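Local atomic coordinates of oxidoreductase (Thermotoga maritima, PDB entry 1ZH8), a protein that binds NADP and is probably a dehydrogenase of the GFO/IDH/MocA family, acting on CH-OH groups. Residues 211-221 with 233-244; 317-325 with 332-340. All coordinates share one frame; numbering follows the deposited sequence.

Interaction 1 (211-221 with 233-244); sequences LGEIEWISAVA and FLSSIFEFENGT
W216 and E239 face each other as a hydrogen-bonded pair of an antiparallel hairpin, and their side chains meet on the same face of the sheet. The indole NE1 donates to E239 OE1 at 2.8 Å, and the oxygen accepts through its anti lone pair; carboxylate and ring planes stand 89° apart. With chi1 of W216 at 64°, CG sits between the backbone N and the carbonyl carbon, and the ring is folded back over the neighbouring strand, one face above E239 N and F238 CA. E239 OE2 forms a salt bridge with K222 of the second subunit; replacing W216 by an alanine would probably deprive OE1 of its indole donor, leave E239 freer to turn and uncover the backbone beneath the ring.

On the other face, CG2 of I217 packs against F238 CB at 3.5 Å. F240 lies at the open end of the hairpin, far from the connecting loop; L211 CB sits 3.6 Å from its ring centroid in a CH-pi contact over the face, while G212 O meets the edge in plane. Between I214 and W216 a beta bulge shifts the register by one residue; beyond it paired backbone bonds run to V220 and S235. A type I beta turn from F240 to G243 ends the strand, and N242 in it forms an Asx turn, its OD1 accepting from T244 N at 2.9 Å.

Strand 233-240 continues the sheet to strand 245-251, and 214-222 to 334-335. Helix 313-329 packs on I214 and I217, helix 195-211 on F238 and F240, and I237 meets I237 of the second subunit.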
loop_
_atom_site.group_PDB
_atom_site.type_symbol
_atom_site.label_atom_id
_atom_site.label_comp_id
_atom_site.label_asym_id
_atom_site.label_seq_id
_atom_site.Cartn_x
_atom_site.Cartn_y
_atom_site.Cartn_z
ATOM N N LEU A 211 -7.656 11.655 -9.828
ATOM C CA LEU A 211 -6.439 11.340 -10.579
ATOM C C LEU A 211 -6.600 10.784 -11.992
ATOM O O LEU A 211 -5.588 10.602 -12.684
ATOM C CB LEU A 211 -5.508 10.437 -9.744
ATOM C CG LEU A 211 -4.921 11.106 -8.500
ATOM C CD1 LEU A 211 -4.361 10.082 -7.542
ATOM C CD2 LEU A 211 -3.888 12.159 -8.872
ATOM N N GLY A 212 -7.842 10.527 -12.416
ATOM C CA GLY A 212 -8.130 10.017 -13.765
ATOM C C GLY A 212 -8.171 8.489 -13.806
ATOM O O GLY A 212 -8.228 7.832 -12.752
ATOM N N GLU A 213 -8.115 7.930 -15.011
ATOM C CA GLU A 213 -8.300 6.498 -15.243
ATOM C C GLU A 213 -7.141 5.639 -14.783
ATOM O O GLU A 213 -5.967 6.038 -14.863
ATOM C CB GLU A 213 -8.517 6.223 -16.738
ATOM C CG GLU A 213 -9.576 7.106 -17.417
ATOM C CD GLU A 213 -11.006 6.879 -16.929
ATOM O OE1 GLU A 213 -11.255 6.040 -16.037
ATOM O OE2 GLU A 213 -11.901 7.561 -17.448
ATOM N N ILE A 214 -7.478 4.435 -14.343
ATOM C CA ILE A 214 -6.487 3.478 -13.886
ATOM C C ILE A 214 -6.116 2.504 -15.006
ATOM O O ILE A 214 -6.986 1.971 -15.680
ATOM C CB ILE A 214 -6.993 2.745 -12.628
ATOM C CG1 ILE A 214 -7.135 3.764 -11.497
ATOM C CG2 ILE A 214 -6.001 1.693 -12.202
ATOM C CD1 ILE A 214 -8.260 3.530 -10.544
ATOM N N GLU A 215 -4.816 2.277 -15.197
ATOM C CA GLU A 215 -4.320 1.380 -16.252
ATOM C C GLU A 215 -4.274 -0.086 -15.839
ATOM O O GLU A 215 -4.775 -0.953 -16.545
ATOM C CB GLU A 215 -2.942 1.811 -16.731
ATOM C CG GLU A 215 -2.426 0.969 -17.903
ATOM C CD GLU A 215 -1.005 1.303 -18.319
ATOM O OE1 GLU A 215 -0.799 2.413 -18.835
ATOM O OE2 GLU A 215 -0.101 0.451 -18.157
ATOM N N TRP A 216 -3.639 -0.369 -14.709
ATOM C CA TRP A 216 -3.514 -1.742 -14.256
ATOM C C TRP A 216 -3.555 -1.780 -12.745
ATOM O O TRP A 216 -3.176 -0.803 -12.084
ATOM C CB TRP A 216 -2.225 -2.401 -14.788
ATOM C CG TRP A 216 -0.957 -1.768 -14.290
ATOM C CD1 TRP A 216 -0.183 -0.859 -14.954
ATOM C CD2 TRP A 216 -0.301 -2.002 -13.023
ATOM N NE1 TRP A 216 0.912 -0.512 -14.186
ATOM C CE2 TRP A 216 0.855 -1.192 -12.996
ATOM C CE3 TRP A 216 -0.578 -2.820 -11.916
ATOM C CZ2 TRP A 216 1.725 -1.165 -11.895
ATOM C CZ3 TRP A 216 0.294 -2.786 -10.821
ATOM C CH2 TRP A 216 1.426 -1.971 -10.826
ATOM N N ILE A 217 -3.997 -2.918 -12.221
ATOM C CA ILE A 217 -4.016 -3.174 -10.797
ATOM C C ILE A 217 -3.423 -4.532 -10.533
ATOM O O ILE A 217 -3.374 -5.381 -11.426
ATOM C CB ILE A 217 -5.442 -3.174 -10.242
ATOM C CG1 ILE A 217 -6.276 -4.253 -10.932
ATOM C CG2 ILE A 217 -6.100 -1.858 -10.499
ATOM C CD1 ILE A 217 -6.157 -5.638 -10.334
ATOM N N SER A 218 -3.011 -4.740 -9.286
ATOM C CA SER A 218 -2.555 -6.029 -8.797
ATOM C C SER A 218 -3.054 -6.039 -7.361
ATOM O O SER A 218 -2.771 -5.118 -6.611
ATOM C CB SER A 218 -1.024 -6.083 -8.871
ATOM O OG SER A 218 -0.482 -7.205 -8.189
ATOM N N ALA A 219 -3.826 -7.036 -6.959
ATOM C CA ALA A 219 -4.487 -6.951 -5.664
ATOM C C ALA A 219 -4.689 -8.294 -5.020
ATOM O O ALA A 219 -4.745 -9.319 -5.700
ATOM C CB ALA A 219 -5.840 -6.233 -5.809
ATOM N N VAL A 220 -4.832 -8.292 -3.702
ATOM C CA VAL A 220 -5.153 -9.523 -2.982
ATOM C C VAL A 220 -6.415 -9.309 -2.120
ATOM O O VAL A 220 -6.472 -8.393 -1.299
ATOM C CB VAL A 220 -3.919 -10.044 -2.181
ATOM C CG1 VAL A 220 -3.370 -8.961 -1.300
ATOM C CG2 VAL A 220 -4.258 -11.265 -1.348
ATOM N N ALA A 221 -7.430 -10.140 -2.355
ATOM C CA ALA A 221 -8.725 -10.051 -1.679
ATOM C C ALA A 221 -8.921 -11.242 -0.761
ATOM O O ALA A 221 -8.667 -12.377 -1.162
ATOM C CB ALA A 221 -9.820 -10.007 -2.685
ATOM N N PHE A 233 -11.892 -7.954 2.710
ATOM C CA PHE A 233 -10.588 -7.334 2.804
ATOM C C PHE A 233 -9.948 -7.250 1.427
ATOM O O PHE A 233 -10.024 -8.179 0.637
ATOM C CB PHE A 233 -9.688 -8.091 3.775
ATOM C CG PHE A 233 -8.290 -7.540 3.850
ATOM C CD1 PHE A 233 -7.300 -7.983 2.971
ATOM C CD2 PHE A 233 -7.967 -6.567 4.773
ATOM C CE1 PHE A 233 -6.021 -7.475 3.023
ATOM C CE2 PHE A 233 -6.676 -6.047 4.830
ATOM C CZ PHE A 233 -5.703 -6.503 3.953
ATOM N N LEU A 234 -9.320 -6.124 1.128
ATOM C CA LEU A 234 -8.676 -5.959 -0.163
ATOM C C LEU A 234 -7.435 -5.091 0.015
ATOM O O LEU A 234 -7.495 -4.070 0.694
ATOM C CB LEU A 234 -9.648 -5.325 -1.147
ATOM C CG LEU A 234 -9.058 -4.973 -2.509
ATOM C CD1 LEU A 234 -8.697 -6.289 -3.184
ATOM C CD2 LEU A 234 -10.022 -4.187 -3.366
ATOM N N SER A 235 -6.305 -5.515 -0.548
ATOM C CA SER A 235 -5.124 -4.647 -0.664
ATOM C C SER A 235 -4.621 -4.648 -2.105
ATOM O O SER A 235 -4.500 -5.716 -2.736
ATOM C CB SER A 235 -4.021 -5.088 0.286
ATOM O OG SER A 235 -3.073 -4.053 0.461
ATOM N N SER A 236 -4.313 -3.464 -2.621
ATOM C CA SER A 236 -4.009 -3.304 -4.040
ATOM C C SER A 236 -2.942 -2.263 -4.333
ATOM O O SER A 236 -2.811 -1.277 -3.614
ATOM C CB SER A 236 -5.278 -2.907 -4.789
ATOM O OG SER A 236 -5.691 -1.626 -4.383
ATOM N N ILE A 237 -2.180 -2.496 -5.397
ATOM C CA ILE A 237 -1.408 -1.425 -6.035
ATOM C C ILE A 237 -1.895 -1.271 -7.448
ATOM O O ILE A 237 -2.384 -2.225 -8.078
ATOM C CB ILE A 237 0.104 -1.693 -6.117
ATOM C CG1 ILE A 237 0.368 -3.146 -6.457
ATOM C CG2 ILE A 237 0.798 -1.324 -4.817
ATOM C CD1 ILE A 237 1.776 -3.374 -6.888
ATOM N N PHE A 238 -1.727 -0.078 -7.968
ATOM C CA PHE A 238 -2.147 0.185 -9.322
ATOM C C PHE A 238 -1.392 1.412 -9.825
ATOM O O PHE A 238 -0.703 2.097 -9.073
ATOM C CB PHE A 238 -3.675 0.396 -9.392
ATOM C CG PHE A 238 -4.211 1.328 -8.334
ATOM C CD1 PHE A 238 -4.434 0.869 -7.017
ATOM C CD2 PHE A 238 -4.490 2.654 -8.636
ATOM C CE1 PHE A 238 -4.935 1.698 -6.025
ATOM C CE2 PHE A 238 -5.005 3.512 -7.640
ATOM C CZ PHE A 238 -5.233 3.032 -6.334
ATOM N N GLU A 239 -1.517 1.675 -11.111
ATOM C CA GLU A 239 -0.896 2.839 -11.689
ATOM C C GLU A 239 -1.977 3.538 -12.504
ATOM O O GLU A 239 -2.741 2.903 -13.217
ATOM C CB GLU A 239 0.301 2.409 -12.536
ATOM C CG GLU A 239 1.107 3.529 -13.137
ATOM C CD GLU A 239 2.370 3.033 -13.857
ATOM O OE1 GLU A 239 2.503 1.815 -14.109
ATOM O OE2 GLU A 239 3.234 3.876 -14.175
ATOM N N PHE A 240 -2.090 4.845 -12.340
ATOM C CA PHE A 240 -2.974 5.612 -13.194
ATOM C C PHE A 240 -2.321 5.771 -14.576
ATOM O O PHE A 240 -1.092 5.633 -14.715
ATOM C CB PHE A 240 -3.239 6.976 -12.567
ATOM C CG PHE A 240 -4.053 6.925 -11.305
ATOM C CD1 PHE A 240 -3.429 6.796 -10.056
ATOM C CD2 PHE A 240 -5.437 7.050 -11.356
ATOM C CE1 PHE A 240 -4.176 6.779 -8.881
ATOM C CE2 PHE A 240 -6.203 7.001 -10.185
ATOM C CZ PHE A 240 -5.577 6.869 -8.951
ATOM N N GLU A 241 -3.136 6.071 -15.588
ATOM C CA GLU A 241 -2.611 6.324 -16.938
ATOM C C GLU A 241 -1.631 7.462 -16.942
ATOM O O GLU A 241 -0.787 7.517 -17.821
ATOM C CB GLU A 241 -3.721 6.640 -17.934
ATOM C CG GLU A 241 -4.577 5.423 -18.317
ATOM C CD GLU A 241 -5.769 5.803 -19.190
ATOM O OE1 GLU A 241 -5.895 7.005 -19.537
ATOM O OE2 GLU A 241 -6.571 4.905 -19.538
ATOM N N ASN A 242 -1.737 8.374 -15.965
ATOM C CA ASN A 242 -0.808 9.519 -15.885
ATOM C C ASN A 242 0.544 9.178 -15.255
ATOM O O ASN A 242 1.423 10.016 -15.204
ATOM C CB ASN A 242 -1.453 10.754 -15.219
ATOM C CG ASN A 242 -1.748 10.554 -13.733
ATOM O OD1 ASN A 242 -1.178 9.683 -13.065
ATOM N ND2 ASN A 242 -2.643 11.384 -13.204
ATOM N N GLY A 243 0.694 7.950 -14.765
ATOM C CA GLY A 243 1.959 7.514 -14.164
ATOM C C GLY A 243 1.979 7.508 -12.648
ATOM O O GLY A 243 2.966 7.052 -12.056
ATOM N N THR A 244 0.902 8.009 -12.025
ATOM C CA THR A 244 0.802 8.042 -10.572
ATOM C C THR A 244 0.590 6.629 -10.049
ATOM O O THR A 244 -0.169 5.846 -10.650
ATOM C CB THR A 244 -0.383 8.906 -10.104
ATOM O OG1 THR A 244 -0.309 10.180 -10.741
ATOM C CG2 THR A 244 -0.365 9.092 -8.585
HETATM O O HOH W 1 -4.472 9.047 -14.926
#

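Interaction 2 (317-325 with 332-340)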
loop_
_atom_site.group_PDB
_atom_site.type_symbol
_atom_site.label_atom_id
_atom_site.label_comp_id
_atom_site.label_asym_id
_atom_site.label_seq_id
_atom_site.Cartn_x
_atom_site.Cartn_y
_atom_site.Cartn_z
ATOM N N LEU A 317 -19.581 1.931 -14.675
ATOM C CA LEU A 317 -19.052 0.675 -15.150
ATOM C C LEU A 317 -17.541 0.658 -14.896
ATOM O O LEU A 317 -16.994 -0.343 -14.433
ATOM C CB LEU A 317 -19.405 0.452 -16.620
ATOM C CG LEU A 317 -19.041 -0.956 -17.112
ATOM C CD1 LEU A 317 -19.895 -1.989 -16.441
ATOM C CD2 LEU A 317 -19.140 -1.084 -18.641
ATOM N N LYS A 318 -16.886 1.784 -15.167
ATOM C CA LYS A 318 -15.455 1.919 -14.869
ATOM C C LYS A 318 -15.146 1.781 -13.375
ATOM O O LYS A 318 -14.130 1.201 -13.012
ATOM C CB LYS A 318 -14.883 3.229 -15.428
ATOM C CG LYS A 318 -14.866 3.283 -16.960
ATOM C CD LYS A 318 -14.607 4.709 -17.481
ATOM C CE LYS A 318 -14.388 4.666 -19.005
ATOM N NZ LYS A 318 -14.020 5.974 -19.590
ATOM N N ASP A 319 -16.027 2.284 -12.508
ATOM C CA ASP A 319 -15.822 2.076 -11.084
ATOM C C ASP A 319 -15.847 0.579 -10.759
ATOM O O ASP A 319 -14.988 0.066 -10.018
ATOM C CB ASP A 319 -16.888 2.774 -10.244
ATOM C CG ASP A 319 -16.936 4.272 -10.452
ATOM O OD1 ASP A 319 -15.888 4.888 -10.742
ATOM O OD2 ASP A 319 -18.050 4.828 -10.301
ATOM N N LEU A 320 -16.833 -0.112 -11.323
ATOM C CA LEU A 320 -17.030 -1.502 -11.007
ATOM C C LEU A 320 -15.842 -2.306 -11.544
ATOM O O LEU A 320 -15.289 -3.117 -10.824
ATOM C CB LEU A 320 -18.377 -1.989 -11.549
ATOM C CG LEU A 320 -18.782 -3.427 -11.240
ATOM C CD1 LEU A 320 -18.688 -3.723 -9.756
ATOM C CD2 LEU A 320 -20.200 -3.651 -11.698
ATOM N N ALA A 321 -15.426 -2.023 -12.778
ATOM C CA ALA A 321 -14.254 -2.656 -13.406
ATOM C C ALA A 321 -12.970 -2.627 -12.550
ATOM O O ALA A 321 -12.254 -3.632 -12.471
ATOM C CB ALA A 321 -13.987 -2.038 -14.780
ATOM N N PHE A 322 -12.685 -1.487 -11.922
ATOM C CA PHE A 322 -11.566 -1.395 -10.995
ATOM C C PHE A 322 -11.679 -2.464 -9.898
ATOM O O PHE A 322 -10.736 -3.226 -9.669
ATOM C CB PHE A 322 -11.458 0.015 -10.372
ATOM C CG PHE A 322 -10.443 0.107 -9.255
ATOM C CD1 PHE A 322 -9.108 0.398 -9.529
ATOM C CD2 PHE A 322 -10.818 -0.117 -7.935
ATOM C CE1 PHE A 322 -8.158 0.482 -8.513
ATOM C CE2 PHE A 322 -9.875 -0.047 -6.900
ATOM C CZ PHE A 322 -8.543 0.257 -7.194
ATOM N N ILE A 323 -12.835 -2.532 -9.238
ATOM C CA ILE A 323 -13.036 -3.511 -8.170
ATOM C C ILE A 323 -13.033 -4.933 -8.712
ATOM O O ILE A 323 -12.337 -5.803 -8.174
ATOM C CB ILE A 323 -14.325 -3.241 -7.366
ATOM C CG1 ILE A 323 -14.251 -1.857 -6.695
ATOM C CG2 ILE A 323 -14.544 -4.322 -6.317
ATOM C CD1 ILE A 323 -13.137 -1.735 -5.720
ATOM N N GLU A 324 -13.769 -5.183 -9.789
ATOM C CA GLU A 324 -13.772 -6.532 -10.353
ATOM C C GLU A 324 -12.343 -7.010 -10.716
ATOM O O GLU A 324 -11.998 -8.160 -10.486
ATOM C CB GLU A 324 -14.726 -6.643 -11.535
ATOM C CG GLU A 324 -14.854 -8.071 -12.079
ATOM C CD GLU A 324 -16.058 -8.278 -12.986
ATOM O OE1 GLU A 324 -17.069 -7.536 -12.872
ATOM O OE2 GLU A 324 -15.992 -9.206 -13.809
ATOM N N ALA A 325 -11.513 -6.114 -11.239
ATOM C CA ALA A 325 -10.107 -6.439 -11.510
ATOM C C ALA A 325 -9.340 -6.859 -10.251
ATOM O O ALA A 325 -8.659 -7.881 -10.267
ATOM C CB ALA A 325 -9.406 -5.281 -12.196
ATOM N N ASN A 332 -1.996 -10.995 -9.442
ATOM C CA ASN A 332 -1.561 -10.864 -10.823
ATOM C C ASN A 332 -1.948 -9.511 -11.415
ATOM O O ASN A 332 -2.962 -8.905 -11.033
ATOM C CB ASN A 332 -2.134 -12.002 -11.672
ATOM C CG ASN A 332 -1.498 -13.335 -11.345
ATOM O OD1 ASN A 332 -0.307 -13.546 -11.573
ATOM N ND2 ASN A 332 -2.286 -14.241 -10.801
ATOM N N LYS A 333 -1.149 -9.051 -12.365
ATOM C CA LYS A 333 -1.379 -7.753 -12.972
ATOM C C LYS A 333 -2.613 -7.849 -13.858
ATOM O O LYS A 333 -2.715 -8.739 -14.682
ATOM C CB LYS A 333 -0.142 -7.347 -13.755
ATOM C CG LYS A 333 -0.109 -5.940 -14.260
ATOM C CD LYS A 333 1.122 -5.777 -15.149
ATOM C CE LYS A 333 1.409 -4.320 -15.364
ATOM N NZ LYS A 333 2.787 -4.116 -15.889
ATOM N N VAL A 334 -3.584 -6.974 -13.641
ATOM C CA VAL A 334 -4.752 -6.953 -14.497
ATOM C C VAL A 334 -4.874 -5.570 -15.124
ATOM O O VAL A 334 -4.915 -4.571 -14.417
ATOM C CB VAL A 334 -6.045 -7.261 -13.729
ATOM C CG1 VAL A 334 -7.255 -7.222 -14.692
ATOM C CG2 VAL A 334 -5.944 -8.605 -12.993
ATOM N N PHE A 335 -4.905 -5.522 -16.449
ATOM C CA PHE A 335 -5.138 -4.284 -17.175
ATOM C C PHE A 335 -6.650 -4.049 -17.233
ATOM O O PHE A 335 -7.403 -4.820 -17.856
ATOM C CB PHE A 335 -4.544 -4.372 -18.580
ATOM C CG PHE A 335 -3.034 -4.345 -18.607
ATOM C CD1 PHE A 335 -2.346 -3.135 -18.673
ATOM C CD2 PHE A 335 -2.299 -5.529 -18.572
ATOM C CE1 PHE A 335 -0.962 -3.100 -18.706
ATOM C CE2 PHE A 335 -0.896 -5.494 -18.592
ATOM C CZ PHE A 335 -0.229 -4.263 -18.667
ATOM N N VAL A 336 -7.084 -2.979 -16.579
ATOM C CA VAL A 336 -8.503 -2.690 -16.399
ATOM C C VAL A 336 -9.286 -2.597 -17.704
ATOM O O VAL A 336 -10.388 -3.120 -17.798
ATOM C CB VAL A 336 -8.720 -1.419 -15.554
ATOM C CG1 VAL A 336 -10.212 -1.176 -15.351
ATOM C CG2 VAL A 336 -8.039 -1.572 -14.201
ATOM N N SER A 337 -8.719 -1.941 -18.709
ATOM C CA SER A 337 -9.317 -1.952 -20.045
ATOM C C SER A 337 -9.846 -3.307 -20.526
ATOM O O SER A 337 -10.886 -3.341 -21.169
ATOM C CB SER A 337 -8.339 -1.427 -21.075
ATOM O OG SER A 337 -8.375 -0.020 -21.050
ATOM N N SER A 338 -9.147 -4.401 -20.221
ATOM C CA SER A 338 -9.493 -5.726 -20.761
ATOM C C SER A 338 -10.842 -6.230 -20.264
ATOM O O SER A 338 -11.389 -7.180 -20.816
ATOM C CB SER A 338 -8.407 -6.766 -20.457
ATOM O OG SER A 338 -8.370 -7.078 -19.073
ATOM N N LEU A 339 -11.371 -5.589 -19.226
ATOM C CA LEU A 339 -12.676 -5.947 -18.692
ATOM C C LEU A 339 -13.760 -5.155 -19.389
ATOM O O LEU A 339 -14.923 -5.544 -19.380
ATOM C CB LEU A 339 -12.740 -5.669 -17.182
ATOM C CG LEU A 339 -12.277 -6.739 -16.184
ATOM C CD1 LEU A 339 -10.776 -6.997 -16.244
ATOM C CD2 LEU A 339 -12.690 -6.343 -14.776
ATOM N N LEU A 340 -13.373 -4.039 -19.989
ATOM C CA LEU A 340 -14.334 -3.116 -20.576
ATOM C C LEU A 340 -14.597 -3.402 -22.051
ATOM O O LEU A 340 -15.481 -2.789 -22.633
ATOM C CB LEU A 340 -13.893 -1.663 -20.368
ATOM C CG LEU A 340 -14.018 -1.196 -18.910
ATOM C CD1 LEU A 340 -13.294 0.130 -18.694
ATOM C CD2 LEU A 340 -15.474 -1.080 -18.507
ATOM O OXT LEU A 340 -13.956 -4.239 -22.698
#
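Residues 317-325 of helix 313-329 and the C-terminal segment 332-340 come together without a hydrogen bond, their backbones spaced by side chains: the CA atoms of A321 and L339 are 6.4 Å apart and those of A325 and V334 6.2 Å. The second segment changes form as it passes the helix, from the short strand 334-335 to a 3-10 turn at 336-339. F335 O fastens this change, accepting from both S338 N and S338 OG, the latter at 2.7 Å.

The small side chains of A321 and A325, one helical turn apart, point toward the tail and let it come close. V334 CG1 touches A325 CB at 3.8 Å, and V336 CG1 reaches A321 CB at 3.9 Å; with chi1 of V336 at -178°, this methyl lies anti to the backbone N. L339 inserts CD2 beside the helix backbone, 3.6 Å from A321 O, and also touches CB and CG of E324.

This is the C-terminal alpha/beta domain of a GFO/IDH/MocA-type oxidoreductase: the last strand, 334-335, lies at the edge of its large mixed sheet within this chain, and the tail runs back across the helix that packs on that sheet. F322, on another side of the helix, meets F238 edge-to-face.

At the chain end, L340 spreads its two methyls over the first turn of the segment. CD2 lies 3.7 Å from L317 CD2, the leucines alongside in opposing senses, whereas CD1 meets K318 CG, the side chains nearly perpendicular. L317 also packs against V119, K123 and V126 of helix 119-131.

Interactions 1 and 2 have centres 9 Å apart and share one sheet, strand 214-222 lying between 233-240 and 334-335. Probable backbone hydrogen bonds join them, from V334 N to I217 O at 2.7 Å and from V336 N to E215 O at 3.1 Å. Side chains extend the junction: I214 CD1 lies 3.4 Å from F322 CD1, linking the hairpin to helix 313-329. K333 adds a cation-pi contact to W216, and both contacts reach the second subunit. The bound sodium ion is about 8 Å from the side chain of F233 in interaction 1; its site comprises D223, S225, L228, G230 and D232, from the loop connecting the hairpin strands.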